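Local coordinates for extracellular solute-binding protein family 1 (Pseudothermotoga lettingae, PDB 5CI5), which binds alpha-D-tagatopyranose and probably delivers such sugars, as an extracellular solute-binding protein, to an ABC transporter in the membrane, at residues K293-W301 and T363-P371; L86-E95 and T122-P133. All blocks are in the same frame, centred on the assembly; numbering follows the deposited sequence.

Contact 1: K293-W301 and T363-P371; sequences KPASVLGGW and TFPHAVARP. With T6T (alpha-D-tagatopyranose), chain C.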
loop_
_atom_site.group_PDB
_atom_site.type_symbol
_atom_site.label_atom_id
_atom_site.label_comp_id
_atom_site.label_asym_id
_atom_site.label_seq_id
_atom_site.Cartn_x
_atom_site.Cartn_y
_atom_site.Cartn_z
ATOM N N LYS A 293 18.769 2.159 -9.604
ATOM C CA LYS A 293 18.271 3.347 -8.911
ATOM C C LYS A 293 17.517 2.926 -7.663
ATOM O O LYS A 293 16.728 1.987 -7.728
ATOM C CB LYS A 293 17.307 4.148 -9.795
ATOM C CG LYS A 293 17.875 4.705 -11.096
ATOM C CD LYS A 293 16.900 5.728 -11.716
ATOM C CE LYS A 293 17.325 6.152 -13.122
ATOM N NZ LYS A 293 18.791 6.418 -13.229
ATOM N N PRO A 294 17.687 3.658 -6.551
ATOM C CA PRO A 294 16.806 3.468 -5.400
ATOM C C PRO A 294 15.355 3.677 -5.773
ATOM O O PRO A 294 15.041 4.587 -6.547
ATOM C CB PRO A 294 17.263 4.541 -4.416
ATOM C CG PRO A 294 18.590 4.975 -4.882
ATOM C CD PRO A 294 18.622 4.776 -6.345
ATOM N N ALA A 295 14.480 2.854 -5.207
ATOM C CA ALA A 295 13.046 2.966 -5.476
ATOM C C ALA A 295 12.190 2.684 -4.258
ATOM O O ALA A 295 12.496 1.822 -3.442
ATOM C CB ALA A 295 12.648 2.011 -6.605
ATOM N N SER A 296 11.077 3.394 -4.216
ATOM C CA SER A 296 10.003 3.121 -3.293
ATOM C C SER A 296 8.729 3.529 -3.997
ATOM O O SER A 296 8.766 4.371 -4.896
ATOM C CB SER A 296 10.194 3.878 -1.976
ATOM O OG SER A 296 9.146 3.622 -1.046
ATOM N N VAL A 297 7.620 2.908 -3.616
ATOM C CA VAL A 297 6.298 3.254 -4.131
ATOM C C VAL A 297 5.440 3.802 -2.976
ATOM O O VAL A 297 5.471 3.274 -1.853
ATOM C CB VAL A 297 5.575 2.039 -4.802
ATOM C CG1 VAL A 297 4.188 2.410 -5.292
ATOM C CG2 VAL A 297 6.421 1.505 -5.965
ATOM N N LEU A 298 4.692 4.860 -3.285
ATOM C CA LEU A 298 3.817 5.570 -2.368
ATOM C C LEU A 298 2.485 4.827 -2.209
ATOM O O LEU A 298 1.928 4.303 -3.194
ATOM C CB LEU A 298 3.556 6.965 -2.930
ATOM C CG LEU A 298 2.672 7.939 -2.170
ATOM C CD1 LEU A 298 3.338 8.315 -0.855
ATOM C CD2 LEU A 298 2.441 9.185 -3.033
ATOM N N GLY A 299 1.955 4.807 -0.993
ATOM C CA GLY A 299 0.642 4.242 -0.750
ATOM C C GLY A 299 -0.105 4.893 0.400
ATOM O O GLY A 299 0.337 5.878 0.997
ATOM N N GLY A 300 -1.278 4.325 0.693
ATOM C CA GLY A 300 -2.114 4.809 1.771
ATOM C C GLY A 300 -3.589 4.775 1.410
ATOM O O GLY A 300 -3.984 4.166 0.390
ATOM N N TRP A 301 -4.396 5.434 2.245
ATOM C CA TRP A 301 -5.850 5.468 2.083
ATOM C C TRP A 301 -6.383 6.869 2.343
ATOM O O TRP A 301 -5.889 7.563 3.227
ATOM C CB TRP A 301 -6.537 4.475 3.023
ATOM C CG TRP A 301 -6.153 3.090 2.670
ATOM C CD1 TRP A 301 -4.985 2.472 2.993
ATOM C CD2 TRP A 301 -6.880 2.174 1.843
ATOM N NE1 TRP A 301 -4.934 1.227 2.418
ATOM C CE2 TRP A 301 -6.090 1.023 1.712
ATOM C CE3 TRP A 301 -8.120 2.225 1.192
ATOM C CZ2 TRP A 301 -6.508 -0.092 0.985
ATOM C CZ3 TRP A 301 -8.525 1.124 0.466
ATOM C CH2 TRP A 301 -7.710 -0.010 0.350
ATOM N N THR A 363 12.877 8.229 2.990
ATOM C CA THR A 363 12.549 7.588 1.715
ATOM C C THR A 363 11.260 8.147 1.094
ATOM O O THR A 363 11.155 8.316 -0.127
ATOM C CB THR A 363 12.416 6.071 1.924
ATOM O OG1 THR A 363 13.661 5.559 2.410
ATOM C CG2 THR A 363 12.077 5.358 0.654
ATOM N N PHE A 364 10.280 8.423 1.955
ATOM C CA PHE A 364 8.928 8.819 1.541
ATOM C C PHE A 364 8.870 9.882 0.425
ATOM O O PHE A 364 8.131 9.734 -0.529
ATOM C CB PHE A 364 8.185 9.279 2.810
ATOM C CG PHE A 364 6.767 9.722 2.590
ATOM C CD1 PHE A 364 5.760 8.792 2.390
ATOM C CD2 PHE A 364 6.436 11.063 2.616
ATOM C CE1 PHE A 364 4.459 9.190 2.210
ATOM C CE2 PHE A 364 5.126 11.468 2.440
ATOM C CZ PHE A 364 4.136 10.542 2.232
ATOM N N PRO A 365 9.654 10.974 0.548
ATOM C CA PRO A 365 9.520 12.044 -0.456
ATOM C C PRO A 365 9.912 11.598 -1.862
ATOM O O PRO A 365 9.472 12.213 -2.841
ATOM C CB PRO A 365 10.477 13.130 0.035
ATOM C CG PRO A 365 10.868 12.756 1.403
ATOM C CD PRO A 365 10.584 11.323 1.633
ATOM N N HIS A 366 10.723 10.555 -1.957
ATOM C CA HIS A 366 11.136 10.023 -3.260
ATOM C C HIS A 366 10.236 8.923 -3.796
ATOM O O HIS A 366 10.449 8.436 -4.916
ATOM C CB HIS A 366 12.552 9.473 -3.184
ATOM C CG HIS A 366 13.587 10.508 -2.870
ATOM N ND1 HIS A 366 13.846 11.575 -3.707
ATOM C CD2 HIS A 366 14.429 10.638 -1.819
ATOM C CE1 HIS A 366 14.797 12.325 -3.174
ATOM N NE2 HIS A 366 15.173 11.775 -2.033
ATOM N N ALA A 367 9.253 8.503 -3.012
ATOM C CA ALA A 367 8.440 7.352 -3.407
ATOM C C ALA A 367 7.625 7.701 -4.640
ATOM O O ALA A 367 6.969 8.762 -4.686
ATOM C CB ALA A 367 7.534 6.934 -2.288
ATOM N N VAL A 368 7.673 6.832 -5.645
ATOM C CA VAL A 368 6.934 7.079 -6.881
ATOM C C VAL A 368 5.478 6.704 -6.722
ATOM O O VAL A 368 5.118 5.824 -5.933
ATOM C CB VAL A 368 7.524 6.335 -8.088
ATOM C CG1 VAL A 368 9.002 6.708 -8.254
ATOM C CG2 VAL A 368 7.346 4.827 -7.973
ATOM N N ALA A 369 4.632 7.414 -7.457
ATOM C CA ALA A 369 3.202 7.174 -7.397
ATOM C C ALA A 369 2.732 6.340 -8.572
ATOM O O ALA A 369 3.148 6.570 -9.726
ATOM C CB ALA A 369 2.448 8.495 -7.373
ATOM N N ARG A 370 1.812 5.427 -8.289
ATOM C CA ARG A 370 0.942 4.862 -9.317
ATOM C C ARG A 370 0.266 6.030 -10.034
ATOM O O ARG A 370 -0.040 7.059 -9.427
ATOM C CB ARG A 370 -0.091 3.922 -8.692
ATOM C CG ARG A 370 0.517 2.606 -8.237
ATOM C CD ARG A 370 -0.339 1.872 -7.181
ATOM N NE ARG A 370 -0.144 2.399 -5.847
ATOM C CZ ARG A 370 -0.698 1.866 -4.762
ATOM N NH1 ARG A 370 -1.477 0.799 -4.858
ATOM N NH2 ARG A 370 -0.465 2.400 -3.587
ATOM N N PRO A 371 0.049 5.889 -11.338
ATOM C CA PRO A 371 -0.489 7.034 -12.086
ATOM C C PRO A 371 -1.917 7.410 -11.658
ATOM O O PRO A 371 -2.780 6.525 -11.599
ATOM C CB PRO A 371 -0.455 6.549 -13.538
ATOM C CG PRO A 371 -0.419 5.092 -13.466
ATOM C CD PRO A 371 0.277 4.725 -12.192
HETATM O O3 T6T C . -0.046 0.957 0.626
HETATM C C3 T6T C . -1.422 0.716 0.900
HETATM C C4 T6T C . -2.197 0.751 -0.417
HETATM O O4 T6T C . -1.937 1.982 -1.105
HETATM C C5 T6T C . -1.762 -0.437 -1.248
HETATM O O5 T6T C . -2.467 -0.456 -2.491
HETATM C C6 T6T C . -1.981 -1.732 -0.474
HETATM O O6 T6T C . -1.219 -1.687 0.731
HETATM C C2 T6T C . -1.572 -0.600 1.593
HETATM O O2 T6T C . -2.929 -0.761 2.025
HETATM C C1 T6T C . -0.654 -0.691 2.831
HETATM O O1 T6T C . -0.830 0.340 3.731
HETATM O O HOH W 1 11.475 5.957 -5.633
HETATM O O HOH W 2 0.950 5.045 -5.551
#
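R370 reaches across to the carbonyl of L298 and, with the same NH2, to the bound tagatose, in the sugar site of a periplasmic-binding-protein fold. R370 NH2 donates a hydrogen bond to L298 O (3.1 Å), in the carbonyl plane on a lone pair, with that oxygen 15° out of the guanidinium plane, and gives a second bond to O4 of the sugar; R370 NH1 meets sugar O5 almost straight, at 173°. The long arginine thus spans two ring hydroxyls, and its NH1 also forms a salt bridge with E190. G300 N donates to O4 too, and W301 NE1 reaches sugar O2 at the edge of the indole. G299, with no side chain, leaves room for sugar O3 beside the strand.

Behind this first shell, water 2 accepts from R370 N and NE and donates to L298 O, tying the bent arginine chain to the strand. A single beta bridge, V297 with V368, carries the backbones: V368 N to S296 O, 2.8 Å, and L298 N to V368 O, 2.9 Å. Small A367 lets its CB sit 4.0 Å from L298 CB. L298 CD1 comes within 3.4 Å of F364 CE1, its CG swung opposite the L298 backbone N (chi1 -180°).

Contact 2: L86-E95 and T122-P133; sequences LGGWVPTFAE and TVTYKKIRYGLP
V90 presses its CG1 against the backbone of V123, 3.5 Å from V123 O, and also meets Y130 CB; chi1 of 173° puts that methyl opposite the V90 backbone N, while CG2 lies near V123 CG1. A branched valine fills this buried side of the helix. Next to it L86 CD2 touches both T122 OG1 and V123 CG1, the latter at 3.6 Å; T122 OG1 is hydrogen-bonded to L119 O.

Helix 89-95 lies against a beta hairpin, strands 124-125 and 128-129 joined by a type I' turn from Y125 to I128, with G88 as the helix N-cap. One turn on from V90, A94 is small enough to let both tyrosines close in: its CB makes a CH-pi contact over a face of Y130, 3.8 Å from the ring centroid, and touches Y125 CB at 3.7 Å.

Near the helix start waters mediate the polar link: waters 3 and 4 both donate to T122 O, water 3 also to L86 O, and water 4 accepts from V90 N. The solvent side is at exposed E95, whose side chain leads away, although E95 CA makes a CH-pi contact 3.9 Å from the Y125 centroid, opposite K126 CG, and E95 CG lies 3.4 Å from Y125 OH.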
loop_
_atom_site.group_PDB
_atom_site.type_symbol
_atom_site.label_atom_id
_atom_site.label_comp_id
_atom_site.label_asym_id
_atom_site.label_seq_id
_atom_site.Cartn_x
_atom_site.Cartn_y
_atom_site.Cartn_z
ATOM N N LEU A 86 -5.117 5.310 -2.033
ATOM C CA LEU A 86 -4.407 6.384 -2.711
ATOM C C LEU A 86 -3.852 5.943 -4.067
ATOM O O LEU A 86 -3.511 6.784 -4.912
ATOM C CB LEU A 86 -3.286 6.911 -1.817
ATOM C CG LEU A 86 -3.715 7.585 -0.505
ATOM C CD1 LEU A 86 -2.474 8.188 0.149
ATOM C CD2 LEU A 86 -4.795 8.647 -0.711
ATOM N N GLY A 87 -3.776 4.635 -4.292
ATOM C CA GLY A 87 -3.315 4.089 -5.556
ATOM C C GLY A 87 -4.387 4.057 -6.629
ATOM O O GLY A 87 -4.818 2.985 -7.071
ATOM N N GLY A 88 -4.803 5.243 -7.062
ATOM C CA GLY A 88 -5.625 5.386 -8.254
ATOM C C GLY A 88 -7.126 5.302 -8.087
ATOM O O GLY A 88 -7.879 5.553 -9.051
ATOM N N TRP A 89 -7.618 4.906 -6.921
ATOM C CA TRP A 89 -9.069 4.741 -6.817
ATOM C C TRP A 89 -9.810 6.075 -6.890
ATOM O O TRP A 89 -10.905 6.131 -7.453
ATOM C CB TRP A 89 -9.491 4.049 -5.528
ATOM C CG TRP A 89 -8.978 2.654 -5.296
ATOM C CD1 TRP A 89 -7.948 1.996 -5.953
ATOM C CD2 TRP A 89 -9.483 1.730 -4.331
ATOM N NE1 TRP A 89 -7.781 0.745 -5.417
ATOM C CE2 TRP A 89 -8.711 0.550 -4.429
ATOM C CE3 TRP A 89 -10.517 1.783 -3.401
ATOM C CZ2 TRP A 89 -8.934 -0.550 -3.615
ATOM C CZ3 TRP A 89 -10.734 0.692 -2.583
ATOM C CH2 TRP A 89 -9.952 -0.462 -2.703
ATOM N N VAL A 90 -9.269 7.133 -6.290
ATOM C CA VAL A 90 -10.033 8.370 -6.221
ATOM C C VAL A 90 -10.233 8.969 -7.627
ATOM O O VAL A 90 -11.353 9.303 -8.020
ATOM C CB VAL A 90 -9.383 9.349 -5.219
ATOM C CG1 VAL A 90 -10.053 10.682 -5.275
ATOM C CG2 VAL A 90 -9.536 8.763 -3.833
ATOM N N PRO A 91 -9.178 9.041 -8.441
ATOM C CA PRO A 91 -9.421 9.471 -9.834
ATOM C C PRO A 91 -10.384 8.591 -10.612
ATOM O O PRO A 91 -11.217 9.110 -11.373
ATOM C CB PRO A 91 -8.014 9.426 -10.452
ATOM C CG PRO A 91 -7.123 9.688 -9.297
ATOM C CD PRO A 91 -7.741 8.949 -8.141
ATOM N N THR A 92 -10.305 7.274 -10.416
ATOM C CA THR A 92 -11.215 6.354 -11.087
ATOM C C THR A 92 -12.679 6.677 -10.712
ATOM O O THR A 92 -13.556 6.809 -11.591
ATOM C CB THR A 92 -10.897 4.908 -10.715
ATOM O OG1 THR A 92 -9.559 4.613 -11.119
ATOM C CG2 THR A 92 -11.835 3.929 -11.371
ATOM N N PHE A 93 -12.949 6.805 -9.416
ATOM C CA PHE A 93 -14.334 7.039 -8.984
ATOM C C PHE A 93 -14.807 8.447 -9.324
ATOM O O PHE A 93 -15.969 8.642 -9.693
ATOM C CB PHE A 93 -14.498 6.824 -7.472
ATOM C CG PHE A 93 -14.091 5.449 -6.974
ATOM C CD1 PHE A 93 -14.088 4.335 -7.795
ATOM C CD2 PHE A 93 -13.714 5.299 -5.654
ATOM C CE1 PHE A 93 -13.690 3.093 -7.297
ATOM C CE2 PHE A 93 -13.337 4.071 -5.148
ATOM C CZ PHE A 93 -13.340 2.962 -5.983
ATOM N N ALA A 94 -13.909 9.433 -9.207
ATOM C CA ALA A 94 -14.260 10.839 -9.432
ATOM C C ALA A 94 -14.648 11.082 -10.888
ATOM O O ALA A 94 -15.528 11.881 -11.178
ATOM C CB ALA A 94 -13.089 11.755 -9.036
ATOM N N GLU A 95 -13.979 10.377 -11.787
ATOM C CA GLU A 95 -14.202 10.523 -13.223
ATOM C C GLU A 95 -15.628 10.136 -13.593
ATOM O O GLU A 95 -16.211 10.672 -14.549
ATOM C CB GLU A 95 -13.197 9.686 -14.007
ATOM C CG GLU A 95 -13.243 9.937 -15.529
ATOM C CD GLU A 95 -14.304 9.154 -16.265
ATOM O OE1 GLU A 95 -14.658 8.046 -15.822
ATOM O OE2 GLU A 95 -14.822 9.661 -17.299
ATOM N N THR A 122 -2.681 12.331 -5.561
ATOM C CA THR A 122 -3.264 10.996 -5.547
ATOM C C THR A 122 -4.782 10.991 -5.394
ATOM O O THR A 122 -5.421 9.966 -5.676
ATOM C CB THR A 122 -2.687 10.118 -4.406
ATOM O OG1 THR A 122 -3.231 10.520 -3.138
ATOM C CG2 THR A 122 -1.157 10.192 -4.353
ATOM N N VAL A 123 -5.356 12.115 -4.949
ATOM C CA VAL A 123 -6.797 12.212 -4.714
ATOM C C VAL A 123 -7.425 13.335 -5.542
ATOM O O VAL A 123 -8.549 13.787 -5.231
ATOM C CB VAL A 123 -7.132 12.434 -3.217
ATOM C CG1 VAL A 123 -6.742 11.218 -2.379
ATOM C CG2 VAL A 123 -6.456 13.710 -2.668
ATOM N N THR A 124 -6.721 13.741 -6.604
ATOM C CA THR A 124 -7.131 14.851 -7.453
ATOM C C THR A 124 -7.573 14.363 -8.835
ATOM O O THR A 124 -6.948 13.481 -9.444
ATOM C CB THR A 124 -5.984 15.889 -7.580
ATOM O OG1 THR A 124 -5.709 16.453 -6.298
ATOM C CG2 THR A 124 -6.358 17.022 -8.532
ATOM N N TYR A 125 -8.695 14.916 -9.294
ATOM C CA TYR A 125 -9.197 14.678 -10.644
ATOM C C TYR A 125 -9.518 16.054 -11.246
ATOM O O TYR A 125 -10.306 16.811 -10.679
ATOM C CB TYR A 125 -10.444 13.760 -10.615
ATOM C CG TYR A 125 -11.120 13.638 -11.950
ATOM C CD1 TYR A 125 -10.551 12.876 -12.965
ATOM C CD2 TYR A 125 -12.322 14.316 -12.224
ATOM C CE1 TYR A 125 -11.157 12.779 -14.223
ATOM C CE2 TYR A 125 -12.931 14.228 -13.475
ATOM C CZ TYR A 125 -12.324 13.462 -14.482
ATOM O OH TYR A 125 -12.867 13.327 -15.748
ATOM N N LYS A 126 -8.885 16.389 -12.363
ATOM C CA LYS A 126 -9.091 17.702 -13.022
ATOM C C LYS A 126 -9.004 18.872 -12.033
ATOM O O LYS A 126 -9.848 19.780 -12.004
ATOM C CB LYS A 126 -10.422 17.730 -13.779
ATOM C CG LYS A 126 -10.603 16.610 -14.768
ATOM C CD LYS A 126 -9.474 16.500 -15.775
ATOM C CE LYS A 126 -9.735 15.432 -16.838
ATOM N NZ LYS A 126 -8.524 15.253 -17.716
ATOM N N LYS A 127 -7.950 18.827 -11.225
ATOM C CA LYS A 127 -7.573 19.871 -10.266
ATOM C C LYS A 127 -8.559 20.028 -9.126
ATOM O O LYS A 127 -8.536 21.017 -8.408
ATOM C CB LYS A 127 -7.369 21.201 -10.996
ATOM C CG LYS A 127 -6.380 21.098 -12.130
ATOM C CD LYS A 127 -5.001 20.726 -11.632
ATOM C CE LYS A 127 -4.020 20.645 -12.794
ATOM N NZ LYS A 127 -2.627 20.463 -12.323
ATOM N N ILE A 128 -9.416 19.033 -8.940
ATOM C CA ILE A 128 -10.338 19.043 -7.820
ATOM C C ILE A 128 -10.004 17.882 -6.889
ATOM O O ILE A 128 -9.783 16.765 -7.344
ATOM C CB ILE A 128 -11.776 18.960 -8.304
ATOM C CG1 ILE A 128 -12.106 20.212 -9.143
ATOM C CG2 ILE A 128 -12.755 18.867 -7.139
ATOM C CD1 ILE A 128 -13.211 20.019 -10.036
ATOM N N ARG A 129 -9.931 18.171 -5.591
ATOM C CA ARG A 129 -9.675 17.118 -4.610
ATOM C C ARG A 129 -10.980 16.436 -4.223
ATOM O O ARG A 129 -11.952 17.103 -3.844
ATOM C CB ARG A 129 -8.970 17.715 -3.394
ATOM C CG ARG A 129 -7.526 18.124 -3.709
ATOM C CD ARG A 129 -6.852 18.892 -2.585
ATOM N NE ARG A 129 -7.392 20.234 -2.438
ATOM C CZ ARG A 129 -6.898 21.148 -1.609
ATOM N NH1 ARG A 129 -5.853 20.877 -0.848
ATOM N NH2 ARG A 129 -7.456 22.336 -1.550
ATOM N N TYR A 130 -10.965 15.102 -4.297
ATOM C CA TYR A 130 -12.119 14.256 -4.005
ATOM C C TYR A 130 -11.882 13.278 -2.860
ATOM O O TYR A 130 -12.695 12.363 -2.648
ATOM C CB TYR A 130 -12.492 13.457 -5.253
ATOM C CG TYR A 130 -13.212 14.270 -6.325
ATOM C CD1 TYR A 130 -12.519 14.824 -7.388
ATOM C CD2 TYR A 130 -14.582 14.471 -6.264
ATOM C CE1 TYR A 130 -13.164 15.555 -8.365
ATOM C CE2 TYR A 130 -15.239 15.194 -7.235
ATOM C CZ TYR A 130 -14.525 15.733 -8.286
ATOM O OH TYR A 130 -15.193 16.450 -9.267
ATOM N N GLY A 131 -10.767 13.424 -2.144
ATOM C CA GLY A 131 -10.524 12.630 -0.965
ATOM C C GLY A 131 -9.623 13.316 0.033
ATOM O O GLY A 131 -8.868 14.250 -0.303
ATOM N N LEU A 132 -9.708 12.859 1.280
ATOM C CA LEU A 132 -8.865 13.371 2.366
ATOM C C LEU A 132 -7.914 12.248 2.781
ATOM O O LEU A 132 -8.355 11.293 3.402
ATOM C CB LEU A 132 -9.704 13.816 3.565
ATOM C CG LEU A 132 -8.914 14.222 4.812
ATOM C CD1 LEU A 132 -7.772 15.193 4.480
ATOM C CD2 LEU A 132 -9.871 14.793 5.839
ATOM N N PRO A 133 -6.624 12.348 2.417
ATOM C CA PRO A 133 -5.677 11.295 2.839
ATOM C C PRO A 133 -5.694 11.137 4.359
ATOM O O PRO A 133 -5.517 12.129 5.070
ATOM C CB PRO A 133 -4.325 11.818 2.323
ATOM C CG PRO A 133 -4.704 12.647 1.140
ATOM C CD PRO A 133 -5.957 13.368 1.593
HETATM O O HOH W 3 -4.181 8.151 -7.612
HETATM O O HOH W 4 -6.676 7.479 -5.191
#

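Contacts 1 and 2 have centres about 17 Å apart yet meet directly where L86-E95 begins: L86 N lies 2.9 Å from G300 O, a probable hydrogen bond. G300 therefore faces two ways, its N toward the tagatose and its O toward contact 2. R370 CZ also packs 3.5 Å from G87 CA, so the loop ahead of helix 89-95 adjoins the arginine that grips the sugar. Strands 298-304 and 128-138 are neighbours in one sheet, and V90 and V123 of contact 2 lean on V304 and A302 of the former. Contact 1 supplies four pocket residues; contact 2 stands behind them, the L86 side chain about 5 Å from the ligand.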